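Local coordinates for Lmo1499 protein (Listeria monocytogenes, PDB 4IIW) that probably acts as a membrane-bound lytic transglycosylase that cuts nascent peptidoglycan strands internally and so ends their elongation, at residues K36-A45 with A82-A90; S48-L56 with A65-K73. All coordinates share one frame; numbering follows the deposited sequence.

Overall arrangement
Both interactions belong to one small N-terminal unit in which strand 39-43 leads into helix 49-58, helix 65-75 follows, and strand 83-87 returns to pair with the first strand. Interaction 1 is that strand pairing; interaction 2 packs together the two helices that lie between the strands in sequence. Their centres are about 14 Å apart, and they touch directly: I43 CG2 reaches I52 CG1 at 3.8 Å, the main-chain oxygen E42 O lies 3.7 Å from I55 CD1, and L87 also packs on L56. The centres of interactions 1 and 2 lie about 25 and 33 Å from the chain centre, away from E232, the predicted catalytically important residue.

Interaction 1 of 2, residues K36-A45 with A82-A90; sequences KEKITVEIPA and AGNYELSPA
Six backbone hydrogen bonds zip I39, V41 and I43 to L87, Y85 and G83. Each of the three antiparallel pairs exchanges two N-H...O bonds, from I39 N to L87 O at 2.7 Å to Y85 N to V41 O at 3.1 Å. Between them T40 faces E86 and E42 faces N84 as non-hydrogen-bonded pairs. G83 takes a backbone conformation with positive phi that glycine accommodates readily. Beyond the strand ends S88 OG, turned anti to its own N (chi1 -180°), donates to E37 O over 3.1 Å.

The strands open and close a beta-alpha-alpha-beta unit, consistent with a LysM-like subdomain. Its apolar face carries I39, V41, I43, Y85 and L87: helix 49-58 covers I43 through I52 and I55 and L87 through L56, helix 93-102 meets Y85 and L87, and loop residues K59 and V61 lie against V41 and I39. Within this face V41 CG2 meets L87 CD1 at 3.7 Å, the two side chains crossing nearly at right angles. I43 CG1 approaches Y85 CE2 obliquely, at 4.2 Å, while I39 CD1 reaches P89 CG at 3.9 Å.

On the exposed face side chains run in pairs. T40 CG2 lies alongside E86 CG at 3.6 Å. The E42 carboxylate and N84 amide stand side by side, their planes 14° apart, without a hydrogen bond between them. K38 NZ and E86 OE2, of opposite charge, stay 5.7 Å apart, too far for a salt bridge.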
# COMPACT_ATOMS: atom_id res chain seq x y z
N LYS B 36 -15.62 -7.53 24.78
CA LYS B 36 -15.06 -8.05 23.50
C LYS B 36 -15.22 -9.57 23.41
O LYS B 36 -15.24 -10.26 24.43
CB LYS B 36 -13.56 -7.69 23.36
CG LYS B 36 -13.28 -6.26 22.89
CD LYS B 36 -12.03 -5.68 23.55
CE LYS B 36 -12.30 -5.40 25.05
NZ LYS B 36 -11.19 -4.73 25.77
N GLU B 37 -15.34 -10.09 22.18
CA GLU B 37 -15.47 -11.54 21.96
C GLU B 37 -14.09 -12.10 21.59
O GLU B 37 -13.34 -11.48 20.84
CB GLU B 37 -16.53 -11.84 20.89
CG GLU B 37 -16.19 -11.38 19.47
CD GLU B 37 -17.40 -11.32 18.54
OE1 GLU B 37 -17.22 -11.53 17.32
OE2 GLU B 37 -18.52 -11.06 19.03
N LYS B 38 -13.77 -13.27 22.14
CA LYS B 38 -12.45 -13.88 21.96
C LYS B 38 -12.47 -15.14 21.09
O LYS B 38 -13.22 -16.07 21.35
CB LYS B 38 -11.84 -14.15 23.34
CG LYS B 38 -11.46 -12.85 24.09
CD LYS B 38 -11.58 -12.96 25.62
CE LYS B 38 -13.07 -13.02 26.05
NZ LYS B 38 -13.27 -12.95 27.52
N ILE B 39 -11.65 -15.14 20.05
CA ILE B 39 -11.55 -16.25 19.12
C ILE B 39 -10.18 -16.89 19.29
O ILE B 39 -9.15 -16.22 19.20
CB ILE B 39 -11.67 -15.79 17.63
CG1 ILE B 39 -12.94 -14.92 17.43
CG2 ILE B 39 -11.68 -16.99 16.71
CD1 ILE B 39 -13.06 -14.28 16.06
N THR B 40 -10.15 -18.19 19.53
CA THR B 40 -8.89 -18.86 19.68
C THR B 40 -8.47 -19.38 18.31
O THR B 40 -9.23 -20.07 17.66
CB THR B 40 -8.97 -20.03 20.69
OG1 THR B 40 -9.79 -21.07 20.15
CG2 THR B 40 -9.54 -19.56 22.05
N VAL B 41 -7.27 -19.01 17.87
CA VAL B 41 -6.76 -19.48 16.59
C VAL B 41 -5.52 -20.32 16.84
O VAL B 41 -4.81 -20.11 17.81
CB VAL B 41 -6.40 -18.30 15.58
CG1 VAL B 41 -7.46 -17.20 15.63
CG2 VAL B 41 -5.04 -17.71 15.87
N GLU B 42 -5.26 -21.26 15.93
CA GLU B 42 -4.12 -22.16 16.05
C GLU B 42 -3.20 -22.03 14.85
O GLU B 42 -3.62 -22.25 13.71
CB GLU B 42 -4.60 -23.59 16.18
CG GLU B 42 -5.58 -23.77 17.31
CD GLU B 42 -5.86 -25.24 17.61
OE1 GLU B 42 -6.03 -26.02 16.64
OE2 GLU B 42 -5.93 -25.60 18.81
N ILE B 43 -1.94 -21.69 15.11
CA ILE B 43 -0.95 -21.56 14.06
C ILE B 43 -0.01 -22.76 14.15
O ILE B 43 0.77 -22.85 15.09
CB ILE B 43 -0.12 -20.27 14.19
CG1 ILE B 43 -1.04 -19.05 14.30
CG2 ILE B 43 0.80 -20.13 13.03
CD1 ILE B 43 -2.08 -18.98 13.22
N PRO B 44 -0.10 -23.68 13.19
CA PRO B 44 0.75 -24.85 13.24
C PRO B 44 2.21 -24.52 12.96
O PRO B 44 2.51 -23.57 12.28
CB PRO B 44 0.20 -25.76 12.12
CG PRO B 44 -1.12 -25.19 11.73
CD PRO B 44 -1.08 -23.75 12.08
N ALA B 45 3.11 -25.34 13.50
CA ALA B 45 4.53 -25.17 13.26
C ALA B 45 4.79 -25.16 11.75
O ALA B 45 4.12 -25.87 10.99
CB ALA B 45 5.32 -26.30 13.91
N ALA B 82 4.69 -20.08 16.20
CA ALA B 82 3.56 -21.02 16.10
C ALA B 82 2.90 -21.16 17.48
O ALA B 82 3.51 -20.84 18.49
CB ALA B 82 4.04 -22.39 15.59
N GLY B 83 1.66 -21.63 17.52
CA GLY B 83 0.96 -21.86 18.80
C GLY B 83 -0.50 -21.43 18.82
O GLY B 83 -1.09 -21.09 17.79
N ASN B 84 -1.08 -21.44 20.01
CA ASN B 84 -2.48 -21.06 20.22
C ASN B 84 -2.58 -19.67 20.83
O ASN B 84 -1.96 -19.39 21.86
CB ASN B 84 -3.17 -22.09 21.11
CG ASN B 84 -3.11 -23.50 20.53
OD1 ASN B 84 -3.08 -23.69 19.31
ND2 ASN B 84 -3.07 -24.50 21.40
N TYR B 85 -3.36 -18.80 20.18
CA TYR B 85 -3.54 -17.41 20.60
C TYR B 85 -5.02 -17.05 20.81
O TYR B 85 -5.89 -17.60 20.14
CB TYR B 85 -2.98 -16.49 19.51
CG TYR B 85 -1.50 -16.66 19.25
CD1 TYR B 85 -0.56 -15.88 19.93
CD2 TYR B 85 -1.03 -17.60 18.32
CE1 TYR B 85 0.80 -16.02 19.70
CE2 TYR B 85 0.34 -17.75 18.08
CZ TYR B 85 1.24 -16.95 18.77
OH TYR B 85 2.59 -17.10 18.58
N GLU B 86 -5.31 -16.15 21.76
CA GLU B 86 -6.67 -15.61 21.93
C GLU B 86 -6.67 -14.21 21.35
O GLU B 86 -6.09 -13.28 21.92
CB GLU B 86 -7.18 -15.61 23.37
CG GLU B 86 -7.79 -16.95 23.77
CD GLU B 86 -8.43 -16.95 25.16
OE1 GLU B 86 -8.58 -18.05 25.73
OE2 GLU B 86 -8.76 -15.86 25.69
N LEU B 87 -7.32 -14.10 20.21
CA LEU B 87 -7.41 -12.86 19.47
C LEU B 87 -8.86 -12.43 19.43
O LEU B 87 -9.77 -13.22 19.64
CB LEU B 87 -6.89 -13.07 18.04
CG LEU B 87 -5.50 -13.70 17.91
CD1 LEU B 87 -5.19 -14.02 16.46
CD2 LEU B 87 -4.42 -12.79 18.50
N SER B 88 -9.06 -11.16 19.13
CA SER B 88 -10.38 -10.59 19.05
C SER B 88 -10.58 -9.99 17.65
O SER B 88 -9.62 -9.55 17.03
CB SER B 88 -10.50 -9.50 20.12
OG SER B 88 -11.77 -8.91 20.11
N PRO B 89 -11.82 -10.00 17.13
CA PRO B 89 -11.96 -9.34 15.85
C PRO B 89 -11.82 -7.83 16.06
O PRO B 89 -12.05 -7.32 17.15
CB PRO B 89 -13.38 -9.71 15.38
CG PRO B 89 -14.01 -10.48 16.50
CD PRO B 89 -13.13 -10.36 17.70
N ALA B 90 -11.40 -7.13 15.01
CA ALA B 90 -11.20 -5.68 15.08
C ALA B 90 -9.97 -5.32 15.92
O ALA B 90 -9.67 -4.14 16.08
CB ALA B 90 -12.44 -4.96 15.58

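Interaction 2 of 2, residues S48-L56 with A65-K73; sequences SISDISTIL and ASIFSFYVK. With SO4 (sulfate ion), chain N.
S53 OG and S69 OG meet 2.7 Å apart where the two helices come together, in a hydrogen bond whose direction is left open. S53 OG also donates back to I49 O, from above the carbonyl plane; the same oxygen receives S53 N. A65 O, at 3.3 Å from S69 OG, is a weaker alternative acceptor for the S69 hydroxyl proton. A water lies 2.9 Å from S69 OG and donates to S50 OG, which E57 of a neighbouring subunit also binds. These small side chains let the backbones approach closely, S53 and A65 having their CA atoms 4.5 Å apart.

F68 packs next to this serine pair. With CG anti to the backbone N (chi1 -173°), its ring takes L56 CD1 over one face in a CH-pi contact, 3.5 Å from the centroid, while S53 OG lies at the ring edge. Towards the start of helix 49-58, I49 and V72 lie alongside in opposite directions, CD1 of I49 and CG1 of V72 3.9 Å apart. S48 and D51 close that end with a capping box: D51 N binds S48 OG and S48 N binds D51 OD2. A sulfate, probably from crystallisation, sits beside I49 N; the length of that bond is doubtful.

The helix segments run at 134° to each other, their axes 8.3 Å apart at closest. Helix 93-102 meets L56 through M100 and F68 through V97, and strand 39-43 lies against I52 and I55 through I43.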
# COMPACT_ATOMS: atom_id res chain seq x y z
N SER B 48 3.67 -20.64 6.90
CA SER B 48 4.18 -19.48 6.17
C SER B 48 3.33 -18.26 6.51
O SER B 48 2.30 -18.36 7.19
CB SER B 48 4.08 -19.71 4.66
OG SER B 48 2.71 -19.79 4.27
N ILE B 49 3.74 -17.11 6.02
CA ILE B 49 2.97 -15.90 6.26
C ILE B 49 1.58 -16.03 5.61
O ILE B 49 0.57 -15.68 6.20
CB ILE B 49 3.72 -14.66 5.74
CG1 ILE B 49 5.05 -14.52 6.50
CG2 ILE B 49 2.87 -13.42 5.91
CD1 ILE B 49 5.96 -13.44 5.93
N SER B 50 1.52 -16.59 4.41
CA SER B 50 0.21 -16.77 3.79
C SER B 50 -0.61 -17.71 4.65
O SER B 50 -1.78 -17.47 4.90
CB SER B 50 0.36 -17.28 2.36
OG SER B 50 0.88 -16.25 1.52
N ASP B 51 0.01 -18.79 5.12
CA ASP B 51 -0.69 -19.71 5.99
C ASP B 51 -1.36 -18.98 7.15
O ASP B 51 -2.55 -19.16 7.38
CB ASP B 51 0.25 -20.77 6.54
CG ASP B 51 0.64 -21.77 5.50
OD1 ASP B 51 -0.18 -21.99 4.59
OD2 ASP B 51 1.75 -22.35 5.59
N ILE B 52 -0.59 -18.14 7.84
CA ILE B 52 -1.09 -17.39 9.00
C ILE B 52 -2.21 -16.42 8.66
O ILE B 52 -3.24 -16.36 9.34
CB ILE B 52 0.05 -16.62 9.68
CG1 ILE B 52 1.08 -17.59 10.28
CG2 ILE B 52 -0.47 -15.70 10.77
CD1 ILE B 52 2.37 -16.94 10.70
N SER B 53 -1.99 -15.63 7.61
CA SER B 53 -2.98 -14.67 7.16
C SER B 53 -4.33 -15.33 6.90
O SER B 53 -5.37 -14.85 7.32
CB SER B 53 -2.50 -14.01 5.85
OG SER B 53 -1.25 -13.36 6.04
N THR B 54 -4.29 -16.46 6.21
CA THR B 54 -5.50 -17.16 5.81
C THR B 54 -6.22 -17.78 7.00
O THR B 54 -7.47 -17.82 7.01
CB THR B 54 -5.15 -18.19 4.73
OG1 THR B 54 -4.53 -17.48 3.66
CG2 THR B 54 -6.38 -18.91 4.21
N ILE B 55 -5.48 -18.26 8.00
CA ILE B 55 -6.13 -18.78 9.21
C ILE B 55 -6.84 -17.61 9.93
O ILE B 55 -7.97 -17.78 10.39
CB ILE B 55 -5.15 -19.48 10.15
CG1 ILE B 55 -4.63 -20.77 9.51
CG2 ILE B 55 -5.84 -19.86 11.44
CD1 ILE B 55 -3.36 -21.24 10.16
N LEU B 56 -6.20 -16.44 10.01
CA LEU B 56 -6.84 -15.28 10.64
C LEU B 56 -8.15 -14.91 9.93
O LEU B 56 -9.17 -14.60 10.58
CB LEU B 56 -5.90 -14.08 10.66
CG LEU B 56 -4.67 -14.18 11.58
CD1 LEU B 56 -3.71 -12.98 11.41
CD2 LEU B 56 -5.09 -14.32 13.06
N ALA B 65 -6.83 -11.67 4.05
CA ALA B 65 -5.53 -12.32 4.22
C ALA B 65 -4.38 -11.58 3.47
O ALA B 65 -3.28 -11.40 4.02
CB ALA B 65 -5.63 -13.78 3.80
N SER B 66 -4.63 -11.14 2.24
CA SER B 66 -3.61 -10.40 1.46
C SER B 66 -3.07 -9.15 2.15
O SER B 66 -1.85 -8.91 2.21
CB SER B 66 -4.20 -9.90 0.15
OG SER B 66 -4.65 -10.98 -0.62
N ILE B 67 -4.01 -8.34 2.62
CA ILE B 67 -3.68 -7.09 3.27
C ILE B 67 -2.86 -7.35 4.55
O ILE B 67 -1.91 -6.63 4.87
CB ILE B 67 -4.94 -6.28 3.48
CG1 ILE B 67 -5.42 -5.78 2.10
CG2 ILE B 67 -4.67 -5.13 4.43
CD1 ILE B 67 -6.88 -5.25 2.02
N PHE B 68 -3.18 -8.43 5.24
CA PHE B 68 -2.41 -8.79 6.42
C PHE B 68 -0.99 -9.25 6.02
O PHE B 68 -0.02 -8.92 6.68
CB PHE B 68 -3.13 -9.87 7.19
CG PHE B 68 -2.50 -10.20 8.50
CD1 PHE B 68 -1.57 -11.22 8.59
CD2 PHE B 68 -2.84 -9.50 9.63
CE1 PHE B 68 -0.96 -11.52 9.81
CE2 PHE B 68 -2.24 -9.80 10.85
CZ PHE B 68 -1.30 -10.83 10.93
N SER B 69 -0.86 -10.02 4.94
CA SER B 69 0.45 -10.46 4.49
C SER B 69 1.30 -9.25 4.13
O SER B 69 2.51 -9.23 4.40
CB SER B 69 0.35 -11.37 3.28
OG SER B 69 -0.21 -12.61 3.66
N PHE B 70 0.67 -8.26 3.52
CA PHE B 70 1.38 -7.05 3.14
C PHE B 70 1.86 -6.31 4.38
O PHE B 70 2.95 -5.80 4.40
CB PHE B 70 0.47 -6.14 2.29
CG PHE B 70 1.14 -4.87 1.86
CD1 PHE B 70 1.96 -4.84 0.74
CD2 PHE B 70 0.97 -3.70 2.58
CE1 PHE B 70 2.58 -3.68 0.37
CE2 PHE B 70 1.59 -2.53 2.20
CZ PHE B 70 2.39 -2.52 1.10
N TYR B 71 1.04 -6.27 5.42
CA TYR B 71 1.44 -5.57 6.64
C TYR B 71 2.71 -6.18 7.21
O TYR B 71 3.68 -5.47 7.56
CB TYR B 71 0.33 -5.62 7.68
CG TYR B 71 0.67 -4.91 8.95
CD1 TYR B 71 1.51 -5.48 9.89
CD2 TYR B 71 0.13 -3.66 9.23
CE1 TYR B 71 1.82 -4.83 11.06
CE2 TYR B 71 0.43 -3.00 10.40
CZ TYR B 71 1.28 -3.58 11.31
OH TYR B 71 1.60 -2.91 12.49
N VAL B 72 2.68 -7.51 7.30
CA VAL B 72 3.78 -8.28 7.89
C VAL B 72 5.08 -8.06 7.12
O VAL B 72 6.14 -7.86 7.71
CB VAL B 72 3.45 -9.78 7.88
CG1 VAL B 72 4.64 -10.60 8.30
CG2 VAL B 72 2.25 -10.08 8.76
N LYS B 73 5.00 -8.07 5.81
CA LYS B 73 6.17 -7.91 4.97
C LYS B 73 6.68 -6.46 4.99
O LYS B 73 7.90 -6.24 5.09
CB LYS B 73 5.87 -8.40 3.54
CG LYS B 73 5.58 -9.90 3.46
CD LYS B 73 5.05 -10.33 2.10
CE LYS B 73 4.71 -11.84 2.05
NZ LYS B 73 4.40 -12.34 0.66
S SO4 N . 7.09 -17.37 4.11
O1 SO4 N . 8.20 -16.56 4.61
O2 SO4 N . 6.57 -16.78 2.87
O3 SO4 N . 7.53 -18.74 3.87
O4 SO4 N . 6.05 -17.33 5.12
O HOH W 1 -0.85 -13.98 1.21